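Polyketide synthase PksL (PDB 5E1V) probably removes water from beta-hydroxyacyl intermediates during bacillaene assembly, the crystallised part being a monomeric dehydratase domain of double-hotdog type. Local coordinates at residues D140-C145 against S196-N201; G160-Y163 against G168-L171; P190-G195 against T231-R236; H21-Q26 against L214-F219; H202-L207 against E247-T252. One frame throughout, in Å; residues are numbered along the deposited sequence.

Interaction 1 of 5, residues D140-C145 against S196-N201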
# COMPACT_ATOMS: atom_id res chain seq x y z
N ASP A 140 -6.97 -9.52 15.69
CA ASP A 140 -7.07 -8.64 16.85
C ASP A 140 -6.65 -7.22 16.55
O ASP A 140 -7.13 -6.28 17.16
CB ASP A 140 -6.23 -9.20 18.01
CG ASP A 140 -6.76 -10.56 18.51
OD1 ASP A 140 -8.00 -10.76 18.48
OD2 ASP A 140 -5.95 -11.42 18.90
N VAL A 141 -5.75 -7.06 15.58
CA VAL A 141 -5.30 -5.74 15.17
C VAL A 141 -6.41 -5.13 14.32
O VAL A 141 -6.74 -3.98 14.50
CB VAL A 141 -3.98 -5.84 14.42
CG1 VAL A 141 -3.38 -4.46 14.18
CG2 VAL A 141 -3.02 -6.67 15.24
N TYR A 142 -7.00 -5.92 13.42
CA TYR A 142 -8.13 -5.42 12.62
C TYR A 142 -9.30 -5.09 13.57
O TYR A 142 -10.06 -4.16 13.30
CB TYR A 142 -8.59 -6.44 11.60
CG TYR A 142 -7.73 -6.51 10.32
CD1 TYR A 142 -7.53 -5.38 9.51
CD2 TYR A 142 -7.16 -7.69 9.91
CE1 TYR A 142 -6.73 -5.42 8.37
CE2 TYR A 142 -6.37 -7.73 8.75
CZ TYR A 142 -6.15 -6.60 7.99
OH TYR A 142 -5.39 -6.70 6.85
N GLU A 143 -9.40 -5.82 14.69
CA GLU A 143 -10.43 -5.51 15.72
C GLU A 143 -10.24 -4.10 16.23
O GLU A 143 -11.19 -3.28 16.27
CB GLU A 143 -10.33 -6.51 16.88
CG GLU A 143 -11.63 -6.88 17.56
CD GLU A 143 -11.42 -7.97 18.64
OE1 GLU A 143 -10.29 -8.13 19.15
OE2 GLU A 143 -12.40 -8.66 18.98
N GLN A 144 -9.00 -3.74 16.57
CA GLN A 144 -8.69 -2.38 16.98
C GLN A 144 -8.92 -1.30 15.91
O GLN A 144 -9.38 -0.18 16.22
CB GLN A 144 -7.22 -2.31 17.50
CG GLN A 144 -6.74 -0.95 18.05
CD GLN A 144 -7.57 -0.33 19.21
OE1 GLN A 144 -7.99 0.84 19.16
NE2 GLN A 144 -7.77 -1.09 20.25
N CYS A 145 -8.55 -1.58 14.66
CA CYS A 145 -8.86 -0.65 13.58
C CYS A 145 -10.34 -0.22 13.54
O CYS A 145 -10.64 0.97 13.45
CB CYS A 145 -8.46 -1.26 12.25
SG CYS A 145 -6.67 -1.49 12.13
N SER A 196 0.38 -4.76 5.65
CA SER A 196 1.69 -4.43 6.16
C SER A 196 1.70 -3.06 6.89
O SER A 196 2.38 -2.95 7.94
CB SER A 196 2.74 -4.46 5.06
OG SER A 196 2.95 -5.78 4.49
N GLY A 197 0.96 -2.07 6.31
CA GLY A 197 0.64 -0.76 6.90
C GLY A 197 -0.11 -0.92 8.21
O GLY A 197 0.20 -0.24 9.19
N VAL A 198 -1.03 -1.86 8.26
CA VAL A 198 -1.79 -2.13 9.51
C VAL A 198 -0.84 -2.73 10.60
O VAL A 198 -0.88 -2.31 11.78
CB VAL A 198 -3.01 -3.01 9.24
CG1 VAL A 198 -3.71 -3.44 10.51
CG2 VAL A 198 -4.01 -2.20 8.42
N GLY A 199 0.05 -3.63 10.19
CA GLY A 199 1.10 -4.14 11.08
C GLY A 199 2.02 -3.06 11.62
O GLY A 199 2.23 -2.94 12.84
N ALA A 200 2.52 -2.21 10.71
CA ALA A 200 3.30 -1.02 11.09
C ALA A 200 2.61 -0.10 12.08
O ALA A 200 3.23 0.40 13.01
CB ALA A 200 3.62 -0.21 9.87
N ASN A 201 1.33 0.14 11.87
CA ASN A 201 0.58 0.98 12.75
C ASN A 201 0.44 0.28 14.12
O ASN A 201 0.44 0.96 15.15
CB ASN A 201 -0.75 1.38 12.13
CG ASN A 201 -1.41 2.54 12.85
OD1 ASN A 201 -1.48 3.68 12.34
ND2 ASN A 201 -1.91 2.27 14.07
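V198 meets V141, Y142 and C145 through a single methyl, CG1, which lies 3.8 Å from V141 CG1 and 3.9 Å from C145 SG. These apolar contacts carry the whole interface. V141 and V198 slide past one another in opposite directions, and each holds its CG1 anti to the backbone N (chi1 -171° in V141, 173° in V198), the branch turned to the partner helix. The Y142 ring runs roughly at right angles to the V198 side chain; its CE1 stays 4.2 Å from V198 CG1.

The backbones cross steeply, at 81°, with the axes of the two segments 10.4 Å apart, a separation that V198 alone spans from its side, meeting three residues of the other helix. Helix 190-203 fits the central helix of a hotdog domain, the one its sheet wraps around, and helix 138-147 packs on the side not taken by strands 168-174 and 248-256, which S196 and A200 touch.

The hydroxyl of Y142 finds its partner outside the two segments: it is hydrogen-bonded to A158 N, which fixes the far end of the ring.

Interaction 2 of 5, residues G160-Y163 against G168-L171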
# COMPACT_ATOMS: atom_id res chain seq x y z
N GLY A 160 -2.99 -13.79 8.99
CA GLY A 160 -1.69 -13.96 9.64
C GLY A 160 -1.60 -13.33 11.04
O GLY A 160 -2.61 -13.11 11.69
N CYS A 161 -0.38 -13.01 11.44
CA CYS A 161 -0.06 -12.68 12.84
C CYS A 161 1.20 -11.86 12.88
O CYS A 161 1.94 -11.80 11.90
CB CYS A 161 0.14 -13.95 13.66
SG CYS A 161 1.50 -14.90 12.99
N ILE A 162 1.40 -11.18 14.00
CA ILE A 162 2.49 -10.29 14.19
C ILE A 162 3.42 -10.84 15.30
O ILE A 162 3.01 -10.94 16.47
CB ILE A 162 1.99 -8.91 14.61
CG1 ILE A 162 1.00 -8.30 13.57
CG2 ILE A 162 3.19 -7.99 14.88
CD1 ILE A 162 0.47 -6.94 14.01
N TYR A 163 4.67 -11.10 14.91
CA TYR A 163 5.78 -11.50 15.82
C TYR A 163 6.51 -10.29 16.31
O TYR A 163 7.23 -9.66 15.54
CB TYR A 163 6.77 -12.38 15.09
CG TYR A 163 6.13 -13.62 14.54
CD1 TYR A 163 5.81 -14.68 15.38
CD2 TYR A 163 5.82 -13.73 13.19
CE1 TYR A 163 5.21 -15.83 14.89
CE2 TYR A 163 5.23 -14.89 12.67
CZ TYR A 163 4.92 -15.93 13.53
OH TYR A 163 4.32 -17.08 13.03
N GLY A 168 11.56 -4.76 16.82
CA GLY A 168 10.67 -4.50 15.70
C GLY A 168 9.57 -5.51 15.66
O GLY A 168 9.18 -6.08 16.70
N VAL A 169 9.04 -5.72 14.47
CA VAL A 169 7.94 -6.66 14.32
C VAL A 169 8.18 -7.36 13.01
O VAL A 169 8.82 -6.77 12.11
CB VAL A 169 6.63 -5.84 14.41
CG1 VAL A 169 5.90 -5.75 13.07
CG2 VAL A 169 5.75 -6.28 15.57
N LEU A 170 7.70 -8.61 12.91
CA LEU A 170 7.64 -9.36 11.67
C LEU A 170 6.20 -9.77 11.39
O LEU A 170 5.56 -10.42 12.25
CB LEU A 170 8.47 -10.63 11.69
CG LEU A 170 8.47 -11.39 10.34
CD1 LEU A 170 9.24 -10.61 9.28
CD2 LEU A 170 9.02 -12.83 10.41
N LEU A 171 5.69 -9.41 10.20
CA LEU A 171 4.27 -9.65 9.82
C LEU A 171 4.22 -10.79 8.88
O LEU A 171 4.90 -10.77 7.86
CB LEU A 171 3.66 -8.41 9.08
CG LEU A 171 4.03 -7.06 9.65
CD1 LEU A 171 3.37 -5.91 8.87
CD2 LEU A 171 3.55 -7.03 11.11
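Y163 and L170 form an antiparallel hydrogen-bonded pair in which each N-H reaches the other's carbonyl: Y163 N to L170 O and L170 N to Y163 O are both 2.9 Å, and the short strand axes run at 160°. The neighbouring pair, I162 with L171, is non-hydrogen-bonded, its CA atoms 4.8 Å apart.

Side chains divide between the two faces of the strands. On one, I162 and L171 lie side by side and point the same way, so that L171 CD2 nestles between the branches of the isoleucine, 3.8 Å from I162 CG1 and 3.9 Å from I162 CG2. L171 CG stands anti to the carbonyl carbon (chi1 -41°), which brings that methyl across. On the other face Y163 CB and L170 CB are 4.2 Å apart, and Y163 CD2 comes within 3.5 Å of L170 O at an oblique angle to the ring. The phenol's hydroxyl is hydrogen-bonded to E172 OE1. V169 adds a CA-H...O contact, its CA 3.3 Å from Y163 O. At G168 the backbone angles would press a beta carbon against the preceding carbonyl oxygen.

Beyond the pair, strand 134-137 flanks 159-165 and strand 232-245 flanks 168-174, while H202 and V141 reach I162 from the helices over its face. Together these features describe a beta hairpin near the margin of a hotdog sheet, with its I162 and L171 face turned to the helical layer.

Interaction 3 of 5, residues P190-G195 against T231-R236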
# COMPACT_ATOMS: atom_id res chain seq x y z
N PRO A 190 -2.59 -5.04 -3.19
CA PRO A 190 -3.05 -4.10 -2.11
C PRO A 190 -3.42 -4.63 -0.74
O PRO A 190 -3.12 -4.03 0.19
CB PRO A 190 -4.18 -3.38 -2.73
CG PRO A 190 -3.79 -3.38 -4.24
CD PRO A 190 -3.35 -4.76 -4.43
N THR A 191 -3.97 -5.82 -0.62
CA THR A 191 -4.18 -6.42 0.70
C THR A 191 -2.92 -6.77 1.47
O THR A 191 -2.78 -6.57 2.69
CB THR A 191 -5.06 -7.69 0.46
OG1 THR A 191 -6.33 -7.24 -0.09
CG2 THR A 191 -5.37 -8.32 1.70
N LEU A 192 -1.93 -7.28 0.75
CA LEU A 192 -0.64 -7.53 1.37
C LEU A 192 0.01 -6.22 1.78
O LEU A 192 0.54 -6.12 2.86
CB LEU A 192 0.20 -8.28 0.39
CG LEU A 192 -0.17 -9.74 0.02
CD1 LEU A 192 0.85 -10.30 -0.89
CD2 LEU A 192 -0.28 -10.57 1.29
N ILE A 193 -0.01 -5.20 0.90
CA ILE A 193 0.68 -3.95 1.21
C ILE A 193 -0.13 -3.22 2.32
O ILE A 193 0.42 -2.83 3.33
CB ILE A 193 0.87 -3.00 0.02
CG1 ILE A 193 1.42 -3.71 -1.25
CG2 ILE A 193 1.82 -1.87 0.48
CD1 ILE A 193 2.64 -4.53 -1.08
N ASP A 194 -1.45 -3.09 2.17
CA ASP A 194 -2.22 -2.45 3.20
C ASP A 194 -2.06 -3.16 4.57
O ASP A 194 -1.91 -2.52 5.63
CB ASP A 194 -3.69 -2.22 2.77
CG ASP A 194 -4.46 -1.48 3.79
OD1 ASP A 194 -4.29 -0.21 3.90
OD2 ASP A 194 -5.19 -2.18 4.54
N GLY A 195 -2.15 -4.48 4.55
CA GLY A 195 -1.98 -5.30 5.77
C GLY A 195 -0.64 -5.02 6.45
O GLY A 195 -0.54 -5.04 7.69
N THR A 231 0.59 -13.46 -3.29
CA THR A 231 -0.17 -14.34 -2.36
C THR A 231 0.14 -14.17 -0.89
O THR A 231 -0.74 -14.38 0.01
CB THR A 231 0.05 -15.79 -2.76
OG1 THR A 231 1.47 -15.99 -3.00
CG2 THR A 231 -0.64 -16.12 -4.03
N ASP A 232 1.40 -13.81 -0.60
CA ASP A 232 1.88 -13.84 0.78
C ASP A 232 3.17 -13.07 0.85
O ASP A 232 3.82 -12.90 -0.18
CB ASP A 232 2.09 -15.33 1.27
CG ASP A 232 3.13 -16.08 0.46
OD1 ASP A 232 2.79 -16.67 -0.58
OD2 ASP A 232 4.33 -16.00 0.79
N CYS A 233 3.55 -12.61 2.06
CA CYS A 233 4.86 -12.12 2.25
C CYS A 233 5.16 -12.12 3.71
O CYS A 233 4.24 -12.27 4.57
CB CYS A 233 4.98 -10.69 1.67
SG CYS A 233 3.85 -9.51 2.43
N MET A 234 6.45 -11.90 4.00
CA MET A 234 6.88 -11.65 5.33
C MET A 234 7.37 -10.21 5.39
O MET A 234 8.34 -9.85 4.75
CB MET A 234 7.99 -12.64 5.71
CG MET A 234 7.53 -14.12 5.70
SD MET A 234 6.72 -14.48 7.27
CE MET A 234 6.17 -16.17 7.01
N THR A 235 6.69 -9.38 6.15
CA THR A 235 7.09 -7.97 6.28
C THR A 235 7.75 -7.61 7.61
O THR A 235 7.15 -7.74 8.71
CB THR A 235 5.91 -7.01 6.11
OG1 THR A 235 5.26 -7.31 4.89
CG2 THR A 235 6.39 -5.55 6.17
N ARG A 236 8.94 -7.02 7.52
CA ARG A 236 9.62 -6.62 8.73
C ARG A 236 9.59 -5.14 8.84
O ARG A 236 9.78 -4.42 7.84
CB ARG A 236 11.08 -7.08 8.71
CG ARG A 236 11.81 -6.61 9.98
CD ARG A 236 13.25 -7.02 9.97
NE ARG A 236 14.02 -6.35 8.93
CZ ARG A 236 15.18 -6.83 8.49
NH1 ARG A 236 15.71 -7.91 9.06
NH2 ARG A 236 15.85 -6.21 7.54
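L192 holds CG anti to its carbonyl carbon (chi1 -68°) and stretches on with chi2 -177°, which carries the forked end onto the peptide between T231 and D232. Both methyls rest against the same side of that peptide: L192 CD1 lies 3.6 Å from D232 N and 3.9 Å from T231 C, while L192 CD2 is 4.0 Å from both T231 O and D232 CA. Further along the strand C233 points toward the helix, and its SG comes to 4.4 Å from L192 CB, a loose apolar contact.

The joint is one between the first turn of helix 190-203, probably the central helix of this hotdog fold, and the start of strand 232-245 in the sheet wrapped around it. Cutting L192 back to an alanine would remove both methyls and is likely to open a gap under the T231-D232 peptide, where the strand begins.

Within the 231-236 segment, T231 OG1 donates to D232 OD1 over 2.8 Å, arriving from above the carboxylate plane, 37° out of it. Deeper in, T235 OG1 is hydrogen-bonded to S196 OG, which also pairs with L192 O, a polar tie between helix and strand. D194, within a sequence consistent with the HPxxxD motif of these dehydratases, has a weak hydrogen bond to H152 NE2.

Interaction 4 of 5, residues H21-Q26 against L214-F219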
# COMPACT_ATOMS: atom_id res chain seq x y z
N HIS A 21 -13.18 -1.50 2.10
CA HIS A 21 -12.30 -0.65 2.85
C HIS A 21 -12.99 0.62 3.16
O HIS A 21 -13.18 1.46 2.29
CB HIS A 21 -11.00 -0.38 2.04
CG HIS A 21 -9.97 0.38 2.81
ND1 HIS A 21 -9.73 1.71 2.58
CD2 HIS A 21 -9.11 -0.00 3.79
CE1 HIS A 21 -8.72 2.11 3.35
NE2 HIS A 21 -8.35 1.10 4.11
N VAL A 22 -13.40 0.76 4.44
CA VAL A 22 -14.30 1.85 4.87
C VAL A 22 -13.59 2.64 5.93
O VAL A 22 -13.17 2.08 6.93
CB VAL A 22 -15.63 1.31 5.44
CG1 VAL A 22 -16.56 2.46 5.86
CG2 VAL A 22 -16.37 0.45 4.43
N VAL A 23 -13.56 3.94 5.76
CA VAL A 23 -12.85 4.87 6.65
C VAL A 23 -13.78 6.02 7.11
O VAL A 23 -14.22 6.86 6.30
CB VAL A 23 -11.65 5.51 5.92
CG1 VAL A 23 -10.94 6.58 6.77
CG2 VAL A 23 -10.65 4.45 5.42
N TYR A 24 -14.05 6.09 8.40
CA TYR A 24 -15.07 7.03 8.95
C TYR A 24 -16.35 6.96 8.11
O TYR A 24 -16.84 7.95 7.60
CB TYR A 24 -14.51 8.45 9.01
CG TYR A 24 -13.40 8.62 9.98
CD1 TYR A 24 -13.57 8.28 11.31
CD2 TYR A 24 -12.18 9.12 9.60
CE1 TYR A 24 -12.55 8.41 12.23
CE2 TYR A 24 -11.16 9.28 10.52
CZ TYR A 24 -11.36 8.92 11.85
OH TYR A 24 -10.33 9.04 12.77
N GLY A 25 -16.85 5.73 7.97
CA GLY A 25 -17.93 5.36 7.10
C GLY A 25 -17.93 5.66 5.60
O GLY A 25 -18.96 5.50 4.95
N GLN A 26 -16.82 6.04 5.00
CA GLN A 26 -16.79 6.23 3.53
C GLN A 26 -15.93 5.16 2.86
O GLN A 26 -14.90 4.79 3.40
CB GLN A 26 -16.19 7.60 3.19
CG GLN A 26 -16.74 8.69 4.09
CD GLN A 26 -16.48 10.10 3.57
OE1 GLN A 26 -16.20 11.02 4.37
NE2 GLN A 26 -16.59 10.30 2.26
N LEU A 214 -7.41 8.27 13.01
CA LEU A 214 -6.61 7.49 12.08
C LEU A 214 -5.52 8.30 11.41
O LEU A 214 -5.65 9.52 11.24
CB LEU A 214 -7.55 6.92 11.00
CG LEU A 214 -8.69 6.03 11.49
CD1 LEU A 214 -9.69 5.73 10.37
CD2 LEU A 214 -8.16 4.74 12.09
N TYR A 215 -4.46 7.62 10.96
CA TYR A 215 -3.45 8.27 10.13
C TYR A 215 -3.54 7.64 8.72
O TYR A 215 -3.29 6.45 8.61
CB TYR A 215 -2.03 8.00 10.65
CG TYR A 215 -1.75 8.52 12.02
CD1 TYR A 215 -0.99 9.68 12.21
CD2 TYR A 215 -2.26 7.85 13.14
CE1 TYR A 215 -0.74 10.18 13.49
CE2 TYR A 215 -2.03 8.34 14.41
CZ TYR A 215 -1.26 9.51 14.58
OH TYR A 215 -1.01 10.00 15.85
N LEU A 216 -3.81 8.44 7.70
CA LEU A 216 -3.95 7.95 6.30
C LEU A 216 -2.68 8.21 5.53
O LEU A 216 -1.89 9.12 5.89
CB LEU A 216 -5.10 8.65 5.63
CG LEU A 216 -6.47 8.26 6.23
CD1 LEU A 216 -7.55 8.99 5.45
CD2 LEU A 216 -6.75 6.75 6.27
N PRO A 217 -2.44 7.42 4.48
CA PRO A 217 -1.26 7.68 3.69
C PRO A 217 -1.19 9.08 3.08
O PRO A 217 -2.21 9.68 2.68
CB PRO A 217 -1.35 6.60 2.59
CG PRO A 217 -1.93 5.41 3.31
CD PRO A 217 -3.03 6.09 4.14
N LEU A 218 0.04 9.57 3.09
CA LEU A 218 0.39 10.90 2.61
C LEU A 218 1.53 10.83 1.57
O LEU A 218 1.44 11.45 0.56
CB LEU A 218 0.87 11.76 3.76
CG LEU A 218 1.37 13.16 3.28
CD1 LEU A 218 0.27 14.04 2.70
CD2 LEU A 218 2.18 13.94 4.34
N PHE A 219 2.58 10.13 1.88
CA PHE A 219 3.85 10.12 1.12
C PHE A 219 4.68 8.83 1.24
O PHE A 219 4.87 8.31 2.35
CB PHE A 219 4.72 11.32 1.57
CG PHE A 219 6.01 11.51 0.81
CD1 PHE A 219 6.07 12.25 -0.34
CD2 PHE A 219 7.20 11.09 1.37
CE1 PHE A 219 7.29 12.47 -1.00
CE2 PHE A 219 8.41 11.30 0.74
CZ PHE A 219 8.47 11.94 -0.48
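Y24 and L214 come at each other from opposite directions, and the tyrosine is used twice. L214 CD1 sits over one face of its ring, 4.1 Å from the centroid and 22° off the ring normal, a CH-pi contact displaced toward the rim on the CE2 and CZ side. At the end of the side chain, Y24 OH accepts a hydrogen bond from L214 N at 3.0 Å, nearly straight with 166° at the hydrogen. One residue thus touches the phenol with both its backbone and its side chain, which restrains both the position and the tilt of the ring. A phenylalanine here would lack the hydroxyl and would probably leave L214 N without this acceptor, the methyl-to-face contact being all that remained between the two residues.

V23 turns CG1 anti to its backbone N (chi1 175°), toward two leucines: V23 CG1 is 3.9 Å from L214 CD1 and 4.2 Å from L216 CD2. The type I' turn from V23 to Q26 presents valine and tyrosine together, with Y24 and G25 both at positive phi. It falls in an HxxxGxxxxP-like sequence that begins at H21, as in related dehydratases.

Strand 21-23 lies between strands 26-29 and 150-152, and L150 of the latter touches both V23 and L214. V274, at the chain's end, packs on Y24 and L216, while strand 215-225 runs between strands 53-59 and 262-273, so the contact joins the two hotdog halves.

Interaction 5 of 5, residues H202-L207 against E247-T252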
# COMPACT_ATOMS: atom_id res chain seq x y z
N HIS A 202 0.39 -1.04 14.14
CA HIS A 202 0.35 -1.75 15.44
C HIS A 202 1.67 -1.62 16.23
O HIS A 202 1.65 -1.62 17.47
CB HIS A 202 -0.00 -3.22 15.27
CG HIS A 202 0.25 -4.04 16.49
ND1 HIS A 202 -0.66 -4.13 17.53
CD2 HIS A 202 1.32 -4.78 16.87
CE1 HIS A 202 -0.16 -4.90 18.48
NE2 HIS A 202 1.04 -5.31 18.10
N LEU A 203 2.80 -1.50 15.54
CA LEU A 203 4.10 -1.29 16.19
C LEU A 203 4.26 0.16 16.66
O LEU A 203 4.98 0.45 17.63
CB LEU A 203 5.23 -1.65 15.22
CG LEU A 203 6.69 -1.43 15.64
CD1 LEU A 203 7.05 -2.16 16.95
CD2 LEU A 203 7.64 -1.81 14.53
N LEU A 204 3.55 1.06 16.01
CA LEU A 204 3.57 2.46 16.38
C LEU A 204 2.76 2.80 17.61
O LEU A 204 2.83 3.94 18.11
CB LEU A 204 3.04 3.30 15.23
CG LEU A 204 4.13 3.81 14.34
CD1 LEU A 204 3.56 4.36 13.04
CD2 LEU A 204 4.92 4.87 15.09
N THR A 205 1.95 1.85 18.06
CA THR A 205 0.98 2.11 19.14
C THR A 205 1.57 2.89 20.33
O THR A 205 1.10 3.99 20.62
CB THR A 205 0.36 0.81 19.66
OG1 THR A 205 1.42 -0.07 20.02
CG2 THR A 205 -0.49 0.16 18.58
N SER A 206 2.63 2.38 20.97
CA SER A 206 3.22 3.12 22.13
C SER A 206 3.54 4.59 21.81
O SER A 206 3.19 5.50 22.59
CB SER A 206 4.44 2.41 22.73
OG SER A 206 5.42 2.06 21.77
N LEU A 207 4.16 4.83 20.64
CA LEU A 207 4.50 6.19 20.23
C LEU A 207 3.27 7.06 19.92
O LEU A 207 3.41 8.29 19.77
CB LEU A 207 5.42 6.20 19.01
CG LEU A 207 6.60 5.23 18.94
CD1 LEU A 207 7.60 5.74 17.91
CD2 LEU A 207 7.27 5.08 20.29
N GLU A 247 1.73 15.37 13.97
CA GLU A 247 0.66 14.94 13.05
C GLU A 247 1.06 13.81 12.06
O GLU A 247 0.17 13.26 11.34
CB GLU A 247 0.34 16.20 12.22
CG GLU A 247 -1.10 16.46 11.85
CD GLU A 247 -1.94 17.13 12.93
OE1 GLU A 247 -1.93 16.67 14.10
OE2 GLU A 247 -2.65 18.10 12.56
N LEU A 248 2.37 13.49 12.00
CA LEU A 248 2.94 12.57 10.99
C LEU A 248 3.65 11.40 11.56
O LEU A 248 4.42 11.56 12.54
CB LEU A 248 3.95 13.27 10.10
CG LEU A 248 3.36 14.48 9.42
CD1 LEU A 248 4.46 15.32 8.81
CD2 LEU A 248 2.30 14.13 8.37
N ILE A 249 3.42 10.22 10.97
CA ILE A 249 4.11 8.98 11.34
C ILE A 249 4.84 8.50 10.12
O ILE A 249 4.39 8.79 8.98
CB ILE A 249 3.18 7.88 11.88
CG1 ILE A 249 2.08 7.48 10.87
CG2 ILE A 249 2.51 8.35 13.18
CD1 ILE A 249 1.46 6.13 11.12
N TYR A 250 5.95 7.80 10.37
CA TYR A 250 6.88 7.33 9.36
C TYR A 250 7.26 5.92 9.70
O TYR A 250 7.46 5.60 10.87
CB TYR A 250 8.18 8.16 9.35
CG TYR A 250 8.05 9.66 9.22
CD1 TYR A 250 7.67 10.45 10.32
CD2 TYR A 250 8.36 10.32 8.04
CE1 TYR A 250 7.54 11.82 10.21
CE2 TYR A 250 8.26 11.70 7.93
CZ TYR A 250 7.86 12.43 9.04
OH TYR A 250 7.77 13.77 8.95
N VAL A 251 7.34 5.05 8.70
CA VAL A 251 7.78 3.70 8.89
C VAL A 251 8.46 3.25 7.59
O VAL A 251 8.25 3.85 6.55
CB VAL A 251 6.63 2.72 9.13
CG1 VAL A 251 5.90 3.08 10.40
CG2 VAL A 251 5.62 2.78 7.98
N THR A 252 9.25 2.20 7.66
CA THR A 252 9.90 1.65 6.48
C THR A 252 9.48 0.18 6.48
O THR A 252 9.66 -0.54 7.46
CB THR A 252 11.44 1.87 6.41
OG1 THR A 252 11.75 3.20 5.96
CG2 THR A 252 12.03 0.92 5.33
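L204 sets one methyl, CD1, against both I249 and V251, and all the contacts across these segments are apolar. L204 CD1 is 3.4 Å from I249 CD1, tighter than ordinary van der Waals contact, and 3.7 Å from I249 CB. V251 CG1 also stands 3.8 Å from this methyl, L204 CD1. The two strand residues are spaced two apart and so share one side of strand 248-256, whereas the Y250 CB between them points away. I249 CG1 lies between the backbone N and the carbonyl carbon (chi1 58°), a position that brings its CD1 against the leucine. The L204 torsion is itself off the usual staggered values (chi1 -94°), which agrees with a close fit.

The polar contacts lie outside the apolar interface. T205 OG1 donates to H202 O at 3.0 Å, the donor tilted 31° from the carbonyl plane, beside the weakly helical turn that follows helix 190-203. H202 NE2 is hydrogen-bonded to E164 OE2, and L207 O is hydrogen-bonded to R244 NE.

Neighbouring residues extend the packing: N201 and Y215 touch I249, and A200 touches V251. Closing the C-terminal end of helix 190-203 onto the inner face of strand 248-256 in this way is consistent with a hotdog fold, whose sheet curves around one long helix.

Interactions 1, 3 and 5 share helix 190-203, gripping its middle, its first turn and its C-terminal end; 1 and 5 are apolar side-chain packing, while in 3 a leucine lies against a backbone peptide. Interactions 1, 2 and 5 are buried; 3 and 4 are only partly so, and of these 4 includes a hydrogen bond across the contact. Interaction 2 differs in being backbone-bonded strand pairing; L171 N probably bonds to T235 O, linking it to interaction 3, and L171 CD1 packs on S196 and G199 of interaction 1. Interaction 4 alone joins the two hotdog halves and adds CH-pi packing. It meets interaction 5 where the Y215 ring touches I249.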